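Local coordinates for hypothetical protein TA0175 (Thermoplasma acidophilum, PDB 1L6R) that dephosphorylates 2-phosphoglycolate to glycolate and phosphate as a magnesium-dependent homodimeric hydrolase of the HAD-like superfamily, and less efficiently splits inorganic pyrophosphate, at residues A[26-29]-A[30-34]; A[218-221]-A[222-226]; A[124-127]-A[128-132]; A[109-112]-A[113-116]; A[159-162]-A[163-167]. The protein carries 1 engineered substitution. All blocks are in the same frame, centred on the assembly; numbering follows the deposited sequence.

Contact 1 (A[26-29]-A[30-34]); sequences KAIE and SIRSA
The first torsion of I28 (chi1 -69°) sets its CG2 methyl opposite the backbone N, while the R32 chain, extended from CG to NE, runs alongside and points the same way. The methyl thus comes to rest over the centre of one guanidinium face, I28 CG2 lying 3.5 Å from R32 CZ. A branched aliphatic residue suits this position because it covers the flat side of the cation and leaves the N-H groups around the rim to polar partners. E29 bends at chi2 (-61°), which carries its carboxylate round to R32. The two planes stand almost perpendicular, 86° apart, and the salt bridge from E29 OE2 to R32 NH1 is long at 3.9 Å. A water makes the closer link: it donates to E29 OE1 (2.7 Å) and, in the guanidinium plane, accepts from R32 NH1 (3.0 Å). R32 NE meanwhile bonds to L59 O on helix 49-60. Half a turn earlier, K26 O receives both S30 N (2.9 Å) and S30 OG (3.0 Å), which reach it from opposite faces of its plane. Serine is apt here, since its hydroxyl is satisfied within the helix and the buried side chain can pack against I217 and M227. Side chains three and four residues apart meet in this way along an alpha-helix; this one, 25-36, packs on helix 215-223 and forms the beta-alpha-beta crossover between parallel strands 7-11 and 40-44 of the HAD Rossmann-like core.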
loop_
_atom_site.group_PDB
_atom_site.type_symbol
_atom_site.label_atom_id
_atom_site.label_comp_id
_atom_site.label_asym_id
_atom_site.label_seq_id
_atom_site.Cartn_x
_atom_site.Cartn_y
_atom_site.Cartn_z
ATOM N N LYS A 26 1.656 21.633 -22.847
ATOM C CA LYS A 26 1.995 22.497 -21.721
ATOM C C LYS A 26 2.633 21.647 -20.617
ATOM O O LYS A 26 3.591 22.068 -19.969
ATOM C CB LYS A 26 0.753 23.209 -21.186
ATOM C CG LYS A 26 0.233 24.306 -22.104
ATOM C CD LYS A 26 -0.969 24.991 -21.491
ATOM C CE LYS A 26 -1.536 26.050 -22.421
ATOM N NZ LYS A 26 -2.764 26.661 -21.836
ATOM N N ALA A 27 2.113 20.439 -20.404
ATOM C CA ALA A 27 2.692 19.564 -19.382
ATOM C C ALA A 27 4.117 19.163 -19.784
ATOM O O ALA A 27 5.012 19.084 -18.943
ATOM C CB ALA A 27 1.819 18.322 -19.192
ATOM N N ILE A 28 4.325 18.904 -21.074
ATOM C CA ILE A 28 5.647 18.545 -21.566
ATOM C C ILE A 28 6.638 19.675 -21.283
ATOM O O ILE A 28 7.726 19.433 -20.774
ATOM C CB ILE A 28 5.634 18.282 -23.090
ATOM C CG1 ILE A 28 4.855 16.999 -23.401
ATOM C CG2 ILE A 28 7.067 18.151 -23.604
ATOM C CD1 ILE A 28 4.612 16.776 -24.894
ATOM N N GLU A 29 6.264 20.912 -21.603
ATOM C CA GLU A 29 7.183 22.020 -21.357
ATOM C C GLU A 29 7.408 22.245 -19.865
ATOM O O GLU A 29 8.509 22.610 -19.462
ATOM C CB GLU A 29 6.690 23.304 -22.025
ATOM C CG GLU A 29 6.632 23.242 -23.569
ATOM C CD GLU A 29 7.989 22.985 -24.254
ATOM O OE1 GLU A 29 9.050 23.006 -23.588
ATOM O OE2 GLU A 29 7.995 22.768 -25.490
ATOM N N SER A 30 6.384 22.014 -19.041
ATOM C CA SER A 30 6.550 22.176 -17.594
ATOM C C SER A 30 7.560 21.148 -17.090
ATOM O O SER A 30 8.424 21.444 -16.265
ATOM C CB SER A 30 5.213 21.983 -16.870
ATOM O OG SER A 30 4.287 22.989 -17.233
ATOM N N ILE A 31 7.442 19.921 -17.587
ATOM C CA ILE A 31 8.368 18.878 -17.182
ATOM C C ILE A 31 9.798 19.237 -17.599
ATOM O O ILE A 31 10.721 19.142 -16.797
ATOM C CB ILE A 31 7.957 17.519 -17.796
ATOM C CG1 ILE A 31 6.729 16.977 -17.056
ATOM C CG2 ILE A 31 9.121 16.520 -17.727
ATOM C CD1 ILE A 31 6.077 15.792 -17.746
ATOM N N ARG A 32 9.981 19.657 -18.846
ATOM C CA ARG A 32 11.324 20.007 -19.299
ATOM C C ARG A 32 11.890 21.185 -18.515
ATOM O O ARG A 32 13.075 21.190 -18.197
ATOM C CB ARG A 32 11.323 20.317 -20.796
ATOM C CG ARG A 32 11.029 19.087 -21.646
ATOM C CD ARG A 32 10.905 19.452 -23.111
ATOM N NE ARG A 32 10.593 18.278 -23.927
ATOM C CZ ARG A 32 10.226 18.332 -25.204
ATOM N NH1 ARG A 32 10.127 19.505 -25.821
ATOM N NH2 ARG A 32 9.940 17.211 -25.859
ATOM N N SER A 33 11.049 22.165 -18.198
ATOM C CA SER A 33 11.500 23.323 -17.431
ATOM C C SER A 33 11.958 22.884 -16.042
ATOM O O SER A 33 13.045 23.252 -15.596
ATOM C CB SER A 33 10.378 24.355 -17.304
ATOM O OG SER A 33 10.097 24.976 -18.550
ATOM N N ALA A 34 11.144 22.080 -15.363
ATOM C CA ALA A 34 11.500 21.616 -14.025
ATOM C C ALA A 34 12.763 20.762 -14.042
ATOM O O ALA A 34 13.607 20.876 -13.154
ATOM C CB ALA A 34 10.343 20.839 -13.408
HETATM O O HOH W 1 11.192 22.228 -25.105
#

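Contact 2 (A[218-221]-A[222-226]); sequences GQIF and KHFEL
F221 O accepts the shortest sound bond of this turn, from L226 N at 2.7 Å and nearly straight (168°). Together with E225 N to K222 O (2.9 Å) it closes a Schellman motif, in which E225 is the C-prime residue with a positive phi of 56°. The reversal brings L226 back beside F221, and the two side chains meet at an angle, F221 CD1 to L226 CD1 4.0 Å. I220 and F224 instead lie side by side, with the methyl I220 CG2 in the plane of the F224 ring at its edge, 3.9 Å from F224 CD2. The imidazole of the preceding residue covers a face of that ring, H223 ND1 standing over its centre, and H223 in turn stacks on F207. Large apolar groups suit this side of the helix because I220 and F224 press on L173 and A192 of the central sheet. On another side K222 curls back over G218: its chain is straight as far as CE and then turns at chi4 (58°), and K222 CG touches G218 O at 3.2 Å. G218, having no side chain, lets the neighbouring helix 25-36 come close, with S30 OG against its CA. Q219 bonds outward to S209 and D210. Because the amides of L226 and E225 satisfy F221 O and K222 O, these two carbonyls need no side chain to cap them, and F221, F224 and L226 can pack as apolar groups while E225 stays exposed.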
loop_
_atom_site.group_PDB
_atom_site.type_symbol
_atom_site.label_atom_id
_atom_site.label_comp_id
_atom_site.label_asym_id
_atom_site.label_seq_id
_atom_site.Cartn_x
_atom_site.Cartn_y
_atom_site.Cartn_z
ATOM N N GLY A 218 2.217 22.440 -14.520
ATOM C CA GLY A 218 2.905 23.705 -14.354
ATOM C C GLY A 218 2.558 24.389 -13.044
ATOM O O GLY A 218 3.445 24.888 -12.345
ATOM N N GLN A 219 1.277 24.420 -12.686
ATOM C CA GLN A 219 0.905 25.083 -11.436
ATOM C C GLN A 219 1.453 24.349 -10.216
ATOM O O GLN A 219 1.862 24.975 -9.241
ATOM C CB GLN A 219 -0.608 25.227 -11.311
ATOM C CG GLN A 219 -0.986 26.103 -10.112
ATOM C CD GLN A 219 -2.467 26.155 -9.848
ATOM O OE1 GLN A 219 -3.140 25.128 -9.826
ATOM N NE2 GLN A 219 -2.988 27.356 -9.616
ATOM N N ILE A 220 1.448 23.019 -10.268
ATOM C CA ILE A 220 1.970 22.211 -9.175
ATOM C C ILE A 220 3.464 22.471 -9.005
ATOM O O ILE A 220 3.928 22.712 -7.895
ATOM C CB ILE A 220 1.726 20.698 -9.432
ATOM C CG1 ILE A 220 0.238 20.382 -9.270
ATOM C CG2 ILE A 220 2.565 19.854 -8.488
ATOM C CD1 ILE A 220 -0.135 19.002 -9.794
ATOM N N PHE A 221 4.212 22.428 -10.104
ATOM C CA PHE A 221 5.651 22.660 -10.034
ATOM C C PHE A 221 5.950 24.063 -9.499
ATOM O O PHE A 221 6.847 24.235 -8.669
ATOM C CB PHE A 221 6.297 22.470 -11.417
ATOM C CG PHE A 221 6.417 21.021 -11.853
ATOM C CD1 PHE A 221 6.222 19.972 -10.954
ATOM C CD2 PHE A 221 6.769 20.715 -13.167
ATOM C CE1 PHE A 221 6.376 18.634 -11.356
ATOM C CE2 PHE A 221 6.930 19.379 -13.583
ATOM C CZ PHE A 221 6.734 18.343 -12.678
ATOM N N LYS A 222 5.198 25.055 -9.961
ATOM C CA LYS A 222 5.402 26.428 -9.491
ATOM C C LYS A 222 5.130 26.510 -7.999
ATOM O O LYS A 222 5.880 27.140 -7.255
ATOM C CB LYS A 222 4.476 27.397 -10.221
ATOM C CG LYS A 222 4.852 27.644 -11.668
ATOM C CD LYS A 222 3.863 28.587 -12.331
ATOM C CE LYS A 222 4.243 28.852 -13.777
ATOM N NZ LYS A 222 4.325 27.589 -14.559
ATOM N N HIS A 223 4.053 25.873 -7.558
ATOM C CA HIS A 223 3.711 25.889 -6.146
ATOM C C HIS A 223 4.853 25.373 -5.273
ATOM O O HIS A 223 5.137 25.935 -4.213
ATOM C CB HIS A 223 2.455 25.054 -5.894
ATOM C CG HIS A 223 2.053 24.991 -4.455
ATOM N ND1 HIS A 223 2.380 23.934 -3.634
ATOM C CD2 HIS A 223 1.378 25.875 -3.682
ATOM C CE1 HIS A 223 1.920 24.167 -2.416
ATOM N NE2 HIS A 223 1.310 25.338 -2.420
ATOM N N PHE A 224 5.507 24.301 -5.714
ATOM C CA PHE A 224 6.608 23.722 -4.960
ATOM C C PHE A 224 7.975 24.312 -5.334
ATOM O O PHE A 224 9.016 23.758 -4.986
ATOM C CB PHE A 224 6.606 22.200 -5.146
ATOM C CG PHE A 224 5.460 21.512 -4.456
ATOM C CD1 PHE A 224 5.395 21.466 -3.064
ATOM C CD2 PHE A 224 4.437 20.922 -5.191
ATOM C CE1 PHE A 224 4.330 20.845 -2.415
ATOM C CE2 PHE A 224 3.368 20.298 -4.556
ATOM C CZ PHE A 224 3.312 20.257 -3.162
ATOM N N GLU A 225 7.952 25.438 -6.040
ATOM C CA GLU A 225 9.174 26.127 -6.457
ATOM C C GLU A 225 10.106 25.225 -7.260
ATOM O O GLU A 225 11.326 25.243 -7.071
ATOM C CB GLU A 225 9.920 26.669 -5.233
ATOM C CG GLU A 225 9.101 27.622 -4.375
ATOM C CD GLU A 225 9.888 28.162 -3.195
ATOM O OE1 GLU A 225 10.426 27.348 -2.415
ATOM O OE2 GLU A 225 9.967 29.400 -3.047
ATOM N N LEU A 226 9.527 24.439 -8.163
ATOM C CA LEU A 226 10.300 23.525 -8.995
ATOM C C LEU A 226 10.451 24.083 -10.406
ATOM O O LEU A 226 11.218 23.555 -11.207
ATOM C CB LEU A 226 9.617 22.153 -9.042
ATOM C CG LEU A 226 9.521 21.423 -7.697
ATOM C CD1 LEU A 226 8.665 20.172 -7.839
ATOM C CD2 LEU A 226 10.921 21.061 -7.216
#

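Contact 3 (A[124-127]-A[128-132]); sequences VDYV and RKEAE
E130 CG lies over one face of the Y126 ring, 3.8 Å from the ring centroid and 23° off its normal, a CH-pi contact displaced toward the hydroxyl end, where E130 CG is 3.5 Å from Y126 CZ. Glutamate can do this because the bend at chi2 brings its carboxylate back alongside the ring, and chi3 (85°) turns it nearly parallel, the planes 14° apart. Along the helix, V124 and R128 run side by side, and the methyl V124 CG1 approaches R128 NH1 at 3.9 Å. D125 joins R128 through a water, which donates to D125 OD1 (2.8 Å) and accepts from R128 NH1 (2.8 Å) in the guanidinium plane; the charged atoms themselves remain apart. Beneath these side chains the backbone supplies the frame, its shortest bond running from A131 N to V127 O (2.7 Å). The small A131 and the branched V127 face inward, against L147 and M96 respectively. In the next shell R99 bonds to Y126 OH and forms a long, weak ion pair with E130 OE2, while R128 NH2 bonds to I138 O and so ties helix 124-132 to the antiparallel sheet. E132 OE1 reaches N200 of the second subunit. The carboxylate of E130 and the tyrosine hydroxyl thus point toward one shared arginine, whose positive charge may modestly favour the anion and polarise the hydroxyl, whereas the D125-R128 attraction is probably softened by the intervening water.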
loop_
_atom_site.group_PDB
_atom_site.type_symbol
_atom_site.label_atom_id
_atom_site.label_comp_id
_atom_site.label_asym_id
_atom_site.label_seq_id
_atom_site.Cartn_x
_atom_site.Cartn_y
_atom_site.Cartn_z
ATOM N N VAL A 124 -17.752 -7.716 -14.893
ATOM C CA VAL A 124 -16.728 -7.205 -13.985
ATOM C C VAL A 124 -16.723 -7.810 -12.583
ATOM O O VAL A 124 -15.676 -8.238 -12.087
ATOM C CB VAL A 124 -16.808 -5.653 -13.852
ATOM C CG1 VAL A 124 -15.888 -5.169 -12.745
ATOM C CG2 VAL A 124 -16.404 -5.001 -15.168
ATOM N N ASP A 125 -17.884 -7.858 -11.938
ATOM C CA ASP A 125 -17.937 -8.382 -10.578
ATOM C C ASP A 125 -17.490 -9.836 -10.496
ATOM O O ASP A 125 -16.720 -10.210 -9.609
ATOM C CB ASP A 125 -19.344 -8.230 -9.988
ATOM C CG ASP A 125 -19.740 -6.776 -9.789
ATOM O OD1 ASP A 125 -18.840 -5.912 -9.716
ATOM O OD2 ASP A 125 -20.954 -6.496 -9.689
ATOM N N TYR A 126 -17.954 -10.655 -11.427
ATOM C CA TYR A 126 -17.568 -12.059 -11.412
ATOM C C TYR A 126 -16.072 -12.246 -11.653
ATOM O O TYR A 126 -15.399 -12.992 -10.933
ATOM C CB TYR A 126 -18.341 -12.836 -12.470
ATOM C CG TYR A 126 -17.890 -14.271 -12.576
ATOM C CD1 TYR A 126 -18.167 -15.186 -11.560
ATOM C CD2 TYR A 126 -17.170 -14.713 -13.684
ATOM C CE1 TYR A 126 -17.739 -16.507 -11.645
ATOM C CE2 TYR A 126 -16.736 -16.034 -13.781
ATOM C CZ TYR A 126 -17.025 -16.924 -12.756
ATOM O OH TYR A 126 -16.605 -18.230 -12.846
ATOM N N VAL A 127 -15.549 -11.579 -12.676
ATOM C CA VAL A 127 -14.135 -11.713 -12.982
ATOM C C VAL A 127 -13.257 -11.177 -11.855
ATOM O O VAL A 127 -12.199 -11.747 -11.570
ATOM C CB VAL A 127 -13.794 -11.036 -14.321
ATOM C CG1 VAL A 127 -12.286 -10.982 -14.506
ATOM C CG2 VAL A 127 -14.430 -11.816 -15.473
ATOM N N ARG A 128 -13.683 -10.105 -11.194
ATOM C CA ARG A 128 -12.886 -9.584 -10.093
ATOM C C ARG A 128 -12.814 -10.626 -8.977
ATOM O O ARG A 128 -11.754 -10.859 -8.404
ATOM C CB ARG A 128 -13.465 -8.271 -9.551
ATOM C CG ARG A 128 -12.748 -7.798 -8.283
ATOM C CD ARG A 128 -13.112 -6.379 -7.888
ATOM N NE ARG A 128 -12.422 -5.392 -8.718
ATOM C CZ ARG A 128 -13.033 -4.415 -9.378
ATOM N NH1 ARG A 128 -14.351 -4.294 -9.312
ATOM N NH2 ARG A 128 -12.326 -3.549 -10.090
ATOM N N LYS A 129 -13.947 -11.258 -8.677
ATOM C CA LYS A 129 -13.979 -12.278 -7.635
ATOM C C LYS A 129 -13.033 -13.420 -7.997
ATOM O O LYS A 129 -12.245 -13.873 -7.168
ATOM C CB LYS A 129 -15.404 -12.814 -7.455
ATOM C CG LYS A 129 -16.369 -11.831 -6.801
ATOM C CD LYS A 129 -17.753 -12.450 -6.649
ATOM C CE LYS A 129 -18.725 -11.491 -5.978
ATOM N NZ LYS A 129 -20.070 -12.105 -5.795
ATOM N N GLU A 130 -13.111 -13.879 -9.240
ATOM C CA GLU A 130 -12.244 -14.961 -9.699
ATOM C C GLU A 130 -10.776 -14.540 -9.664
ATOM O O GLU A 130 -9.906 -15.306 -9.246
ATOM C CB GLU A 130 -12.624 -15.381 -11.118
ATOM C CG GLU A 130 -13.940 -16.133 -11.205
ATOM C CD GLU A 130 -13.965 -17.346 -10.294
ATOM O OE1 GLU A 130 -14.297 -17.190 -9.099
ATOM O OE2 GLU A 130 -13.636 -18.453 -10.769
ATOM N N ALA A 131 -10.499 -13.311 -10.084
ATOM C CA ALA A 131 -9.126 -12.822 -10.088
ATOM C C ALA A 131 -8.538 -12.754 -8.685
ATOM O O ALA A 131 -7.414 -13.209 -8.445
ATOM C CB ALA A 131 -9.070 -11.441 -10.753
ATOM N N GLU A 132 -9.296 -12.202 -7.746
ATOM C CA GLU A 132 -8.790 -12.081 -6.392
ATOM C C GLU A 132 -8.591 -13.449 -5.746
ATOM O O GLU A 132 -7.705 -13.618 -4.909
ATOM C CB GLU A 132 -9.719 -11.185 -5.563
ATOM C CG GLU A 132 -9.900 -9.808 -6.203
ATOM C CD GLU A 132 -10.465 -8.767 -5.263
ATOM O OE1 GLU A 132 -11.168 -9.142 -4.305
ATOM O OE2 GLU A 132 -10.216 -7.562 -5.490
HETATM O O HOH W 2 -16.424 -5.882 -8.236
#

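Contact 4 (A[109-112]-A[113-116]); sequences RWRE and ASTG
R111 fills the tight side of this bend, its methylenes laid against the backbone of S114 to G116. R111 CD touches both S114 O and G116 N at 3.5 Å, and the guanidinium carries on over G116, with G116 CA toward the rim of one face and 4.1 Å from R111 CZ. Glycine suits that place because it has no side chain to compete with the cation for room. S114 OG sits near the guanidinium plane at its edge, 4.0 Å from R111 NE, but is hydrogen-bonded to E68 OE1. The looser side belongs to the partly exposed E112, whose extended chain leads away from the bend; here it is the backbone that is held. The carboxylate of E68 takes E112 N on one oxygen, and A113 N and S114 OG on the other, so one carboxylate probably holds the shape of the bend although the two segments share no hydrogen bond of their own. The end of R111 is shared among T107, N108 and G46: NH1 bonds to the first two side chains and NH2 to G46 O. Since G46 is a ligand of a magnesium site and a calcium ion lies about 5 Å from the R111 side chain, this buried cation probably acts as a second-shell group that steadies the metal-binding loop.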
loop_
_atom_site.group_PDB
_atom_site.type_symbol
_atom_site.label_atom_id
_atom_site.label_comp_id
_atom_site.label_asym_id
_atom_site.label_seq_id
_atom_site.Cartn_x
_atom_site.Cartn_y
_atom_site.Cartn_z
ATOM N N ARG A 109 0.722 -7.970 -26.678
ATOM C CA ARG A 109 1.859 -8.564 -27.391
ATOM C C ARG A 109 3.179 -7.972 -26.882
ATOM O O ARG A 109 4.261 -8.526 -27.113
ATOM C CB ARG A 109 1.727 -8.344 -28.900
ATOM C CG ARG A 109 1.806 -6.890 -29.349
ATOM C CD ARG A 109 1.676 -6.784 -30.869
ATOM N NE ARG A 109 2.838 -7.404 -31.500
ATOM C CZ ARG A 109 2.986 -7.633 -32.800
ATOM N NH1 ARG A 109 2.041 -7.301 -33.668
ATOM N NH2 ARG A 109 4.096 -8.215 -33.228
ATOM N N TRP A 110 3.088 -6.853 -26.174
ATOM C CA TRP A 110 4.269 -6.205 -25.627
ATOM C C TRP A 110 4.316 -6.223 -24.099
ATOM O O TRP A 110 5.195 -5.605 -23.504
ATOM C CB TRP A 110 4.352 -4.761 -26.125
ATOM C CG TRP A 110 4.421 -4.659 -27.615
ATOM C CD1 TRP A 110 5.291 -5.310 -28.446
ATOM C CD2 TRP A 110 3.576 -3.866 -28.465
ATOM N NE1 TRP A 110 5.035 -4.977 -29.753
ATOM C CE2 TRP A 110 3.989 -4.093 -29.796
ATOM C CE3 TRP A 110 2.513 -2.983 -28.229
ATOM C CZ2 TRP A 110 3.378 -3.474 -30.885
ATOM C CZ3 TRP A 110 1.904 -2.362 -29.315
ATOM C CH2 TRP A 110 2.341 -2.612 -30.628
ATOM N N ARG A 111 3.371 -6.912 -23.460
ATOM C CA ARG A 111 3.366 -6.992 -21.995
ATOM C C ARG A 111 4.229 -8.136 -21.521
ATOM O O ARG A 111 4.380 -9.143 -22.222
ATOM C CB ARG A 111 1.946 -7.166 -21.433
ATOM C CG ARG A 111 1.195 -5.845 -21.331
ATOM C CD ARG A 111 -0.071 -5.906 -20.485
ATOM N NE ARG A 111 -0.525 -4.528 -20.289
ATOM C CZ ARG A 111 -1.168 -3.807 -21.202
ATOM N NH1 ARG A 111 -1.495 -4.328 -22.385
ATOM N NH2 ARG A 111 -1.384 -2.517 -20.976
ATOM N N GLU A 112 4.785 -7.983 -20.324
ATOM C CA GLU A 112 5.658 -9.008 -19.763
ATOM C C GLU A 112 5.403 -9.298 -18.301
ATOM O O GLU A 112 5.837 -10.325 -17.789
ATOM C CB GLU A 112 7.121 -8.575 -19.885
ATOM C CG GLU A 112 7.581 -8.293 -21.312
ATOM C CD GLU A 112 9.033 -7.842 -21.401
ATOM O OE1 GLU A 112 9.885 -8.400 -20.671
ATOM O OE2 GLU A 112 9.324 -6.936 -22.217
ATOM N N ALA A 113 4.677 -8.411 -17.629
ATOM C CA ALA A 113 4.483 -8.535 -16.188
ATOM C C ALA A 113 3.049 -8.514 -15.682
ATOM O O ALA A 113 2.821 -8.516 -14.468
ATOM C CB ALA A 113 5.268 -7.410 -15.512
ATOM N N SER A 114 2.101 -8.485 -16.606
ATOM C CA SER A 114 0.679 -8.409 -16.271
ATOM C C SER A 114 -0.079 -8.616 -17.568
ATOM O O SER A 114 0.534 -8.823 -18.616
ATOM C CB SER A 114 0.349 -7.024 -15.712
ATOM O OG SER A 114 0.541 -6.041 -16.712
ATOM N N THR A 115 -1.407 -8.531 -17.504
ATOM C CA THR A 115 -2.230 -8.724 -18.687
ATOM C C THR A 115 -3.325 -7.668 -18.788
ATOM O O THR A 115 -4.082 -7.458 -17.841
ATOM C CB THR A 115 -2.886 -10.116 -18.639
ATOM O OG1 THR A 115 -1.865 -11.104 -18.471
ATOM C CG2 THR A 115 -3.660 -10.411 -19.908
ATOM N N GLY A 116 -3.401 -7.004 -19.935
ATOM C CA GLY A 116 -4.453 -6.017 -20.139
ATOM C C GLY A 116 -5.669 -6.722 -20.731
ATOM O O GLY A 116 -5.566 -7.813 -21.295
#

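Contact 5 (A[159-162]-A[163-167]); sequences NKLK and EMYSL
K162 O and L167 N make the bond that turns the chain off this helix: it is 3.0 Å long, nearly straight at 169°, and lies in the carbonyl plane. S166 N to E163 O (3.2 Å) is its companion, with S166 the positive-phi residue; before them the helical pattern holds, as in M164 N to K160 O (2.9 Å). The apolar pair lies on the side facing the sheet, where L161 CD2 meets Y165 CE2 loosely at 4.3 Å. A ring edge also meets a backbone carbonyl: L161 O lies in the plane of the Y165 ring, 3.5 Å from Y165 CD2. On another side K160 and M164 meet at an angle, K160 CG to M164 SD 3.8 Å, the flexible thioether fitting against a lysine methylene. A Schellman motif thus closes helix 154-164 of the HAD core, ahead of strand 172-175; L161 rests on S42 and F66, and L167 on I172. Methylene contacts also hold K162, whose first torsion (chi1 173°) directs its chain past L167, K162 CG reaching L167 O at 3.2 Å. The remaining interactions are cationic and polar: K160 lies against F83 and K162 against Y169 as cation-pi pairs, N159 OD1 bonds to Y169 OH, and N159 also packs on Y169 of the second subunit.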
loop_
_atom_site.group_PDB
_atom_site.type_symbol
_atom_site.label_atom_id
_atom_site.label_comp_id
_atom_site.label_asym_id
_atom_site.label_seq_id
_atom_site.Cartn_x
_atom_site.Cartn_y
_atom_site.Cartn_z
ATOM N N ASN A 159 8.316 3.227 -4.227
ATOM C CA ASN A 159 9.288 2.743 -3.257
ATOM C C ASN A 159 10.575 2.353 -3.972
ATOM O O ASN A 159 11.668 2.545 -3.440
ATOM C CB ASN A 159 8.737 1.550 -2.478
ATOM C CG ASN A 159 7.864 1.977 -1.326
ATOM O OD1 ASN A 159 8.217 2.885 -0.578
ATOM N ND2 ASN A 159 6.727 1.323 -1.170
ATOM N N LYS A 160 10.452 1.809 -5.181
ATOM C CA LYS A 160 11.632 1.419 -5.949
ATOM C C LYS A 160 12.450 2.662 -6.314
ATOM O O LYS A 160 13.674 2.647 -6.236
ATOM C CB LYS A 160 11.207 0.660 -7.206
ATOM C CG LYS A 160 12.365 0.218 -8.073
ATOM C CD LYS A 160 11.965 -0.959 -8.932
ATOM C CE LYS A 160 11.726 -2.200 -8.075
ATOM N NZ LYS A 160 12.959 -2.603 -7.343
ATOM N N LEU A 161 11.779 3.739 -6.715
ATOM C CA LEU A 161 12.480 4.982 -7.045
ATOM C C LEU A 161 13.183 5.534 -5.800
ATOM O O LEU A 161 14.320 6.018 -5.874
ATOM C CB LEU A 161 11.485 6.012 -7.590
ATOM C CG LEU A 161 10.936 5.729 -8.995
ATOM C CD1 LEU A 161 9.733 6.604 -9.253
ATOM C CD2 LEU A 161 12.019 5.992 -10.037
ATOM N N LYS A 162 12.504 5.458 -4.661
ATOM C CA LYS A 162 13.063 5.939 -3.401
ATOM C C LYS A 162 14.380 5.227 -3.132
ATOM O O LYS A 162 15.372 5.863 -2.774
ATOM C CB LYS A 162 12.078 5.693 -2.257
ATOM C CG LYS A 162 12.628 6.015 -0.870
ATOM C CD LYS A 162 11.523 5.973 0.173
ATOM C CE LYS A 162 12.064 6.105 1.587
ATOM N NZ LYS A 162 12.729 4.847 2.012
ATOM N N GLU A 163 14.382 3.910 -3.314
ATOM C CA GLU A 163 15.575 3.094 -3.102
ATOM C C GLU A 163 16.675 3.437 -4.105
ATOM O O GLU A 163 17.832 3.625 -3.734
ATOM C CB GLU A 163 15.217 1.610 -3.228
ATOM C CG GLU A 163 16.406 0.665 -3.139
ATOM C CD GLU A 163 16.017 -0.781 -3.377
ATOM O OE1 GLU A 163 15.190 -1.311 -2.606
ATOM O OE2 GLU A 163 16.536 -1.388 -4.338
ATOM N N MET A 164 16.302 3.514 -5.378
ATOM C CA MET A 164 17.240 3.823 -6.451
ATOM C C MET A 164 17.965 5.154 -6.277
ATOM O O MET A 164 19.162 5.266 -6.575
ATOM C CB MET A 164 16.504 3.809 -7.798
ATOM C CG MET A 164 16.055 2.423 -8.236
ATOM S SD MET A 164 14.983 2.448 -9.696
ATOM C CE MET A 164 16.180 2.865 -10.953
ATOM N N TYR A 165 17.250 6.164 -5.798
ATOM C CA TYR A 165 17.837 7.485 -5.623
ATOM C C TYR A 165 18.242 7.800 -4.179
ATOM O O TYR A 165 18.665 8.920 -3.881
ATOM C CB TYR A 165 16.864 8.552 -6.145
ATOM C CG TYR A 165 16.795 8.615 -7.658
ATOM C CD1 TYR A 165 17.581 9.516 -8.371
ATOM C CD2 TYR A 165 15.988 7.731 -8.380
ATOM C CE1 TYR A 165 17.577 9.538 -9.761
ATOM C CE2 TYR A 165 15.975 7.743 -9.774
ATOM C CZ TYR A 165 16.773 8.645 -10.455
ATOM O OH TYR A 165 16.794 8.641 -11.825
ATOM N N SER A 166 18.126 6.809 -3.297
ATOM C CA SER A 166 18.465 6.982 -1.884
ATOM C C SER A 166 17.814 8.242 -1.328
ATOM O O SER A 166 18.481 9.109 -0.752
ATOM C CB SER A 166 19.986 7.059 -1.705
ATOM O OG SER A 166 20.605 5.859 -2.132
ATOM N N LEU A 167 16.496 8.330 -1.490
ATOM C CA LEU A 167 15.733 9.483 -1.035
ATOM C C LEU A 167 14.869 9.200 0.186
ATOM O O LEU A 167 14.635 8.048 0.550
ATOM C CB LEU A 167 14.800 9.961 -2.154
ATOM C CG LEU A 167 15.412 10.360 -3.495
ATOM C CD1 LEU A 167 14.306 10.697 -4.484
ATOM C CD2 LEU A 167 16.321 11.556 -3.293
#

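Overall arrangement
Along the chain the order is contact 1, contact 4, contact 3, contact 5, contact 2. Contacts 1 and 2 lie on helices 25-36 and 215-223, which touch, with contact centres 11 Å apart, so that the C-terminal helix packs on the first crossover helix of the core. Contact 5, on helix 154-164, belongs to the same core and packs against its mixed sheet; its centre is 22 to 23 Å from those of contacts 1 and 2. Contacts 3 and 4, 19 Å apart between centres, lie across the chain's centre from contacts 1 and 2, in the part built on the antiparallel sheet, consistent with a HAD cap. Contact 4, near G46, lies closest to the metal-binding region where core and cap meet.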